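Local coordinates for protein tyrosine recombinase XerH (Helicobacter pylori, PDB 5JK0) that cuts and rejoins DNA at specific sites as a tyrosine recombinase that takes part in chromosome segregation, at residues L16-W19 with I20-L24; R25-C28 with T29-N33; G135-S138 with Y139-K142. All blocks are in the same frame, centred on the assembly; numbering follows the deposited sequence.

Contact 1: residues L16-W19 with I20-L24; sequences LLLW and IGRFL
Residues Leu-16 to Trp-19 and Ile-20 to Leu-24 meet as consecutive turns of one alpha helix, the amides of Ile-20, Gly-21, Arg-22 and Phe-23 each bonding to the carbonyl four residues back. Ile-20 N lies 3.0 Å from Leu-16 O with an N-H...O angle of 158°, whereas Arg-22 N to Leu-18 O is longer at 3.3 Å. This is helix 12-30 in the N-terminal, SAM-like DNA-binding domain of the phage integrase family.

Trp-19 and Arg-22 form an i to i+3 cation-pi pair. Arg-22 runs extended from CG to NE past Leu-18 O and sets its guanidinium above the indole of Trp-19, with CZ 4.7 Å from the centroid of the six-membered ring and almost on the ring normal. The two planes are nearly perpendicular, 81° apart, so the guanidinium stands on the ring and delivers NH1 to its face, 3.6 Å from CE2 of Trp-19. Leu-18 covers one face of the same guanidinium, its CD2 3.4 Å from NH2 of Arg-22. Partners beyond the helix hold both polar ends: Arg-22 NH2 forms a salt bridge with Glu-8, and Trp-19 NE1 bonds to the carbonyl of Leu-6.

On the buried side Leu-16 and Ile-20 pack one turn apart and face helices 74-93 and 123-143. Ile-20 CG1 is anti to its own carbonyl carbon (chi1 -67°), which lays the branch against the preceding turn: CG1 sits 3.2 Å from Leu-16 O, and CD1 reaches 4.0 Å from Leu-16 CG.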
# COMPACT_ATOMS: atom_id res chain seq x y z
N LEU D 16 -11.84 17.23 -31.16
CA LEU D 16 -11.86 16.85 -29.76
C LEU D 16 -13.23 17.12 -29.15
O LEU D 16 -13.75 16.30 -28.39
CB LEU D 16 -10.78 17.59 -28.98
CG LEU D 16 -10.71 17.31 -27.47
CD1 LEU D 16 -10.43 15.84 -27.21
CD2 LEU D 16 -9.65 18.18 -26.81
N LEU D 17 -13.81 18.26 -29.49
CA LEU D 17 -15.15 18.62 -29.05
C LEU D 17 -16.18 17.60 -29.52
O LEU D 17 -17.15 17.31 -28.83
CB LEU D 17 -15.55 20.01 -29.56
CG LEU D 17 -15.28 21.20 -28.63
CD1 LEU D 17 -15.77 22.49 -29.28
CD2 LEU D 17 -15.94 20.98 -27.28
N LEU D 18 -15.95 17.06 -30.72
CA LEU D 18 -16.85 16.10 -31.32
C LEU D 18 -16.92 14.82 -30.49
O LEU D 18 -18.00 14.28 -30.26
CB LEU D 18 -16.41 15.79 -32.75
CG LEU D 18 -17.50 15.37 -33.74
CD1 LEU D 18 -18.55 16.46 -33.87
CD2 LEU D 18 -16.89 15.04 -35.09
N TRP D 19 -15.76 14.34 -30.05
CA TRP D 19 -15.69 13.11 -29.27
C TRP D 19 -16.17 13.31 -27.83
O TRP D 19 -16.76 12.41 -27.24
CB TRP D 19 -14.26 12.56 -29.27
CG TRP D 19 -13.90 11.85 -30.53
CD1 TRP D 19 -13.01 12.28 -31.49
CD2 TRP D 19 -14.42 10.60 -31.00
NE1 TRP D 19 -12.95 11.36 -32.51
CE2 TRP D 19 -13.80 10.33 -32.23
CE3 TRP D 19 -15.35 9.69 -30.49
CZ2 TRP D 19 -14.08 9.18 -32.97
CZ3 TRP D 19 -15.62 8.55 -31.22
CH2 TRP D 19 -14.99 8.30 -32.44
N ILE D 20 -15.90 14.48 -27.27
CA ILE D 20 -16.34 14.80 -25.92
C ILE D 20 -17.87 14.82 -25.85
O ILE D 20 -18.47 14.29 -24.91
CB ILE D 20 -15.79 16.15 -25.43
CG1 ILE D 20 -14.27 16.07 -25.27
CG2 ILE D 20 -16.43 16.56 -24.11
CD1 ILE D 20 -13.64 17.36 -24.78
N GLY D 21 -18.49 15.43 -26.85
CA GLY D 21 -19.94 15.49 -26.92
C GLY D 21 -20.57 14.11 -27.03
O GLY D 21 -21.60 13.84 -26.41
N ARG D 22 -19.95 13.24 -27.82
CA ARG D 22 -20.42 11.87 -27.97
C ARG D 22 -20.30 11.09 -26.67
O ARG D 22 -21.19 10.33 -26.30
CB ARG D 22 -19.64 11.15 -29.08
CG ARG D 22 -19.93 11.66 -30.48
CD ARG D 22 -18.89 11.17 -31.47
NE ARG D 22 -19.16 11.61 -32.83
CZ ARG D 22 -18.25 11.65 -33.80
NH1 ARG D 22 -17.00 11.28 -33.55
NH2 ARG D 22 -18.59 12.06 -35.01
N PHE D 23 -19.18 11.29 -25.97
CA PHE D 23 -18.93 10.60 -24.71
C PHE D 23 -19.91 11.04 -23.63
O PHE D 23 -20.47 10.21 -22.91
CB PHE D 23 -17.50 10.85 -24.24
CG PHE D 23 -17.20 10.29 -22.88
CD1 PHE D 23 -17.10 8.93 -22.68
CD2 PHE D 23 -17.02 11.13 -21.80
CE1 PHE D 23 -16.82 8.41 -21.43
CE2 PHE D 23 -16.74 10.62 -20.54
CZ PHE D 23 -16.64 9.26 -20.36
N LEU D 24 -20.13 12.35 -23.52
CA LEU D 24 -21.02 12.89 -22.50
C LEU D 24 -22.47 12.48 -22.73
O LEU D 24 -23.23 12.32 -21.77
CB LEU D 24 -20.90 14.42 -22.44
CG LEU D 24 -19.59 14.96 -21.88
CD1 LEU D 24 -19.56 16.48 -21.94
CD2 LEU D 24 -19.38 14.47 -20.45

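Contact 2: residues R25-C28 with T29-N33; sequences RYKC and TSLSN. With nucleotides of chain G.
Thr-29 OG1 and Ser-30 OG both turn back onto the carbonyl of Tyr-26, each hydroxyl placed between its own backbone N and carbonyl carbon (chi1 62° and 61°). This is the C-terminal turn of helix 12-30 in the SAM-like domain, where helical geometry gives out at Leu-31. Tyr-26 O accepts from Thr-29 OG1 at 2.8 Å, and Ser-30 supplies two further bonds, from N and from OG. Both hydroxyls come in from the side of the C=O bond, tilted out of the carbonyl plane, and three donors share the one oxygen. Ser-30 also lies over a face of the Tyr-26 ring, its CB 4.2 Å from the centroid in a CH-pi contact.

One residue further on, Leu-31 N bonds to Lys-27 O at 2.8 Å as the chain turns toward DNA. Lys-27, bent at chi2 and chi3, brings NZ to 2.7 Å from OP2 of nucleotide DT19 of chain G, while Ser-32 N donates to OP2 of the adjoining DT20 at 3.0 Å. Leu-31 CD2 fits between these two grips, 3.6 Å from that same DT20 oxygen. Lys-27 of the helix and the Ser-32 amide beyond it thus hold two successive backbone phosphates. Past the turn, the Asn-33 side chain turns back to the carbonyl of Cys-28: its ND2 donates to Cys-28 O at 3.1 Å, almost straight at 170° and with the acceptor in the amide plane.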
# COMPACT_ATOMS: atom_id res chain seq x y z
N ARG D 25 -22.85 12.30 -23.99
CA ARG D 25 -24.20 11.84 -24.30
C ARG D 25 -24.36 10.38 -23.90
O ARG D 25 -25.42 9.97 -23.42
CB ARG D 25 -24.52 12.01 -25.78
CG ARG D 25 -25.99 11.74 -26.12
CD ARG D 25 -26.24 11.70 -27.61
NE ARG D 25 -27.66 11.65 -27.92
CZ ARG D 25 -28.38 10.53 -27.96
NH1 ARG D 25 -29.68 10.58 -28.25
NH2 ARG D 25 -27.81 9.36 -27.71
N TYR D 26 -23.31 9.60 -24.10
CA TYR D 26 -23.31 8.20 -23.72
C TYR D 26 -23.44 8.03 -22.21
O TYR D 26 -24.16 7.16 -21.73
CB TYR D 26 -22.03 7.50 -24.21
CG TYR D 26 -21.75 6.20 -23.49
CD1 TYR D 26 -22.53 5.07 -23.74
CD2 TYR D 26 -20.71 6.09 -22.58
CE1 TYR D 26 -22.28 3.88 -23.09
CE2 TYR D 26 -20.46 4.90 -21.93
CZ TYR D 26 -21.24 3.80 -22.19
OH TYR D 26 -20.99 2.61 -21.54
N LYS D 27 -22.74 8.89 -21.47
CA LYS D 27 -22.80 8.84 -20.01
C LYS D 27 -24.19 9.20 -19.51
O LYS D 27 -24.66 8.65 -18.52
CB LYS D 27 -21.75 9.77 -19.40
CG LYS D 27 -20.32 9.46 -19.81
CD LYS D 27 -19.95 8.02 -19.51
CE LYS D 27 -19.89 7.76 -18.01
NZ LYS D 27 -19.47 6.36 -17.71
N CYS D 28 -24.85 10.12 -20.20
CA CYS D 28 -26.20 10.54 -19.83
C CYS D 28 -27.20 9.39 -19.94
O CYS D 28 -28.17 9.33 -19.19
CB CYS D 28 -26.66 11.71 -20.69
SG CYS D 28 -25.94 13.30 -20.24
N THR D 29 -26.94 8.47 -20.86
CA THR D 29 -27.84 7.34 -21.08
C THR D 29 -27.42 6.12 -20.27
O THR D 29 -28.24 5.23 -20.01
CB THR D 29 -27.90 6.95 -22.57
OG1 THR D 29 -26.60 6.55 -23.03
CG2 THR D 29 -28.38 8.13 -23.41
N SER D 30 -26.15 6.07 -19.87
CA SER D 30 -25.63 4.92 -19.14
C SER D 30 -25.65 5.12 -17.63
O SER D 30 -25.88 4.18 -16.87
CB SER D 30 -24.20 4.60 -19.61
OG SER D 30 -23.33 5.68 -19.36
N LEU D 31 -25.40 6.35 -17.19
CA LEU D 31 -25.44 6.66 -15.76
C LEU D 31 -26.88 6.67 -15.26
O LEU D 31 -27.82 6.73 -16.06
CB LEU D 31 -24.76 8.00 -15.46
CG LEU D 31 -23.25 8.06 -15.70
CD1 LEU D 31 -22.71 9.46 -15.43
CD2 LEU D 31 -22.52 7.03 -14.85
N SER D 32 -27.05 6.63 -13.95
CA SER D 32 -28.37 6.52 -13.33
C SER D 32 -29.27 7.71 -13.63
O SER D 32 -28.87 8.87 -13.47
CB SER D 32 -28.23 6.34 -11.82
OG SER D 32 -29.51 6.24 -11.20
N ASN D 33 -30.49 7.42 -14.07
CA ASN D 33 -31.51 8.44 -14.29
C ASN D 33 -32.63 8.33 -13.26
O ASN D 33 -33.73 8.82 -13.48
CB ASN D 33 -32.09 8.32 -15.71
CG ASN D 33 -31.14 8.83 -16.77
OD1 ASN D 33 -31.37 9.87 -17.38
ND2 ASN D 33 -30.06 8.09 -17.01
P DT G 20 -24.79 4.67 -11.24
OP1 DT G 20 -25.84 3.63 -11.20
OP2 DT G 20 -24.71 5.60 -12.39
O5' DT G 20 -24.86 5.54 -9.90
C5' DT G 20 -24.90 4.89 -8.64
C4' DT G 20 -24.72 5.88 -7.51
O4' DT G 20 -23.39 6.45 -7.56
C3' DT G 20 -25.69 7.07 -7.53
O3' DT G 20 -26.53 7.04 -6.37
C2' DT G 20 -24.78 8.31 -7.54
C1' DT G 20 -23.45 7.76 -7.06
N1 DT G 20 -22.27 8.51 -7.57
C2 DT G 20 -21.43 9.13 -6.67
O2 DT G 20 -21.61 9.10 -5.46
N3 DT G 20 -20.38 9.80 -7.23
C4 DT G 20 -20.08 9.90 -8.58
O4 DT G 20 -19.11 10.52 -8.99
C5 DT G 20 -21.00 9.23 -9.47
C7 DT G 20 -20.78 9.27 -10.95
C6 DT G 20 -22.03 8.57 -8.92
P DT G 19 -18.80 4.50 -14.61
OP1 DT G 19 -18.55 3.33 -15.48
OP2 DT G 19 -18.78 5.87 -15.17
O5' DT G 19 -20.20 4.31 -13.86
C5' DT G 19 -20.47 3.09 -13.17
C4' DT G 19 -21.12 3.36 -11.81
O4' DT G 19 -20.12 3.83 -10.87
C3' DT G 19 -22.23 4.41 -11.81
O3' DT G 19 -23.37 3.91 -11.13
C2' DT G 19 -21.61 5.59 -11.07
C1' DT G 19 -20.65 4.89 -10.13
N1 DT G 19 -19.53 5.75 -9.66
C2 DT G 19 -19.34 5.95 -8.32
O2 DT G 19 -20.06 5.45 -7.46
N3 DT G 19 -18.28 6.76 -7.99
C4 DT G 19 -17.41 7.38 -8.87
O4 DT G 19 -16.49 8.08 -8.48
C5 DT G 19 -17.66 7.13 -10.27
C7 DT G 19 -16.77 7.74 -11.31
C6 DT G 19 -18.69 6.34 -10.60

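Contact 3: residues G135-S138 with Y139-K142; sequences GLFS and YIDK
Lys-142 reaches back over Ser-138, one turn earlier, with nearly its whole length. Its CB starts 3.6 Å from Ser-138 O; CG, anti to the carbonyl carbon of Lys-142 (chi1 -62°), comes closer, to 3.2 Å from the same oxygen, and CD stays beside it. From there the extended chain passes on to the hydroxyl: CE lies 3.3 Å from Ser-138 OG, and NZ ends 3.2 Å from it in a weak hydrogen bond. Ser-138 OG is anti to its backbone N (chi1 176°), which turns it to meet the ammonium group. The amide of Lys-142 also bonds weakly to Ser-138 O, in contrast to the firmer i to i+4 bonds that Tyr-139, Ile-140 and Asp-141 make to Gly-135, Leu-136 and Phe-137.

These turns belong to helix 123-143, part of the helical core-binding domain. On the inner side Ile-140 lies along the preceding turn, its CG1 resting on Leu-136 O and its CD1 4.0 Å from Phe-137 CD1; the Ile-140 and Phe-137 side chains run side by side in the same direction. Phe-137 in turn packs edge-to-face with Tyr-154, and Tyr-139 does likewise with Phe-23 of helix 12-30.

Asp-141 carries its carboxylate close to the carbonyl of Phe-137, with OD2 and Phe-137 O, two acceptors, 3.2 Å apart. What satisfies the carboxylate lies further along the chain: OD1 takes the amide of Tyr-154 and OD2 that of Asn-155.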
# COMPACT_ATOMS: atom_id res chain seq x y z
N GLY D 135 -11.90 7.72 -18.83
CA GLY D 135 -13.16 7.33 -19.44
C GLY D 135 -13.31 7.84 -20.86
O GLY D 135 -13.83 7.13 -21.73
N LEU D 136 -12.87 9.06 -21.11
CA LEU D 136 -13.00 9.68 -22.42
C LEU D 136 -12.21 8.93 -23.49
O LEU D 136 -12.74 8.58 -24.54
CB LEU D 136 -12.55 11.14 -22.38
CG LEU D 136 -12.54 11.87 -23.73
CD1 LEU D 136 -13.93 11.92 -24.33
CD2 LEU D 136 -11.96 13.27 -23.59
N PHE D 137 -10.93 8.67 -23.21
CA PHE D 137 -10.05 8.06 -24.20
C PHE D 137 -10.23 6.54 -24.27
O PHE D 137 -9.84 5.92 -25.26
CB PHE D 137 -8.59 8.42 -23.89
CG PHE D 137 -8.28 9.87 -24.11
CD1 PHE D 137 -7.99 10.34 -25.38
CD2 PHE D 137 -8.29 10.76 -23.06
CE1 PHE D 137 -7.71 11.68 -25.60
CE2 PHE D 137 -8.01 12.10 -23.26
CZ PHE D 137 -7.72 12.56 -24.53
N SER D 138 -10.81 5.95 -23.23
CA SER D 138 -11.21 4.55 -23.30
C SER D 138 -12.39 4.43 -24.25
O SER D 138 -12.51 3.46 -24.99
CB SER D 138 -11.57 4.01 -21.91
OG SER D 138 -12.05 2.68 -22.00
N TYR D 139 -13.26 5.44 -24.21
CA TYR D 139 -14.42 5.50 -25.09
C TYR D 139 -14.01 5.71 -26.54
O TYR D 139 -14.56 5.09 -27.45
CB TYR D 139 -15.35 6.63 -24.63
CG TYR D 139 -16.57 6.84 -25.52
CD1 TYR D 139 -17.72 6.09 -25.34
CD2 TYR D 139 -16.56 7.80 -26.52
CE1 TYR D 139 -18.83 6.29 -26.14
CE2 TYR D 139 -17.66 8.00 -27.33
CZ TYR D 139 -18.79 7.24 -27.13
OH TYR D 139 -19.89 7.45 -27.94
N ILE D 140 -13.03 6.58 -26.76
CA ILE D 140 -12.54 6.86 -28.11
C ILE D 140 -11.89 5.62 -28.73
O ILE D 140 -12.08 5.33 -29.91
CB ILE D 140 -11.54 8.03 -28.12
CG1 ILE D 140 -12.21 9.31 -27.61
CG2 ILE D 140 -10.99 8.26 -29.52
CD1 ILE D 140 -11.29 10.51 -27.55
N ASP D 141 -11.14 4.89 -27.91
CA ASP D 141 -10.49 3.66 -28.37
C ASP D 141 -11.50 2.60 -28.81
O ASP D 141 -11.19 1.74 -29.63
CB ASP D 141 -9.60 3.08 -27.27
CG ASP D 141 -8.34 3.89 -27.04
OD1 ASP D 141 -7.98 4.71 -27.92
OD2 ASP D 141 -7.69 3.69 -25.99
N LYS D 142 -12.70 2.67 -28.26
CA LYS D 142 -13.72 1.65 -28.50
C LYS D 142 -14.76 2.08 -29.53
O LYS D 142 -15.61 1.28 -29.92
CB LYS D 142 -14.42 1.28 -27.19
CG LYS D 142 -13.50 0.67 -26.15
CD LYS D 142 -14.20 0.59 -24.80
CE LYS D 142 -13.25 0.10 -23.72
NZ LYS D 142 -13.90 0.11 -22.38

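How the contacts relate
Contacts 1 and 2 follow one another directly on helix 12-30, their centres 14 Å apart, while contact 3 comes more than a hundred residues later on helix 123-143, yet all three belong to the N-terminal SAM-like domain. Folding returns the later helix to the side of the first: contacts 1 and 3 have centres 10 Å apart and touch through Phe-23, whose CE1 lies 3.3 Å from Gly-135 O. The centres of contacts 2 and 3 are 15 Å apart, and the two meet where Tyr-26 CB packs on Tyr-139. The first helix therefore packs against helix 123-143 along contact 1 and delivers its C-terminal end, at contact 2, to the DNA backbone.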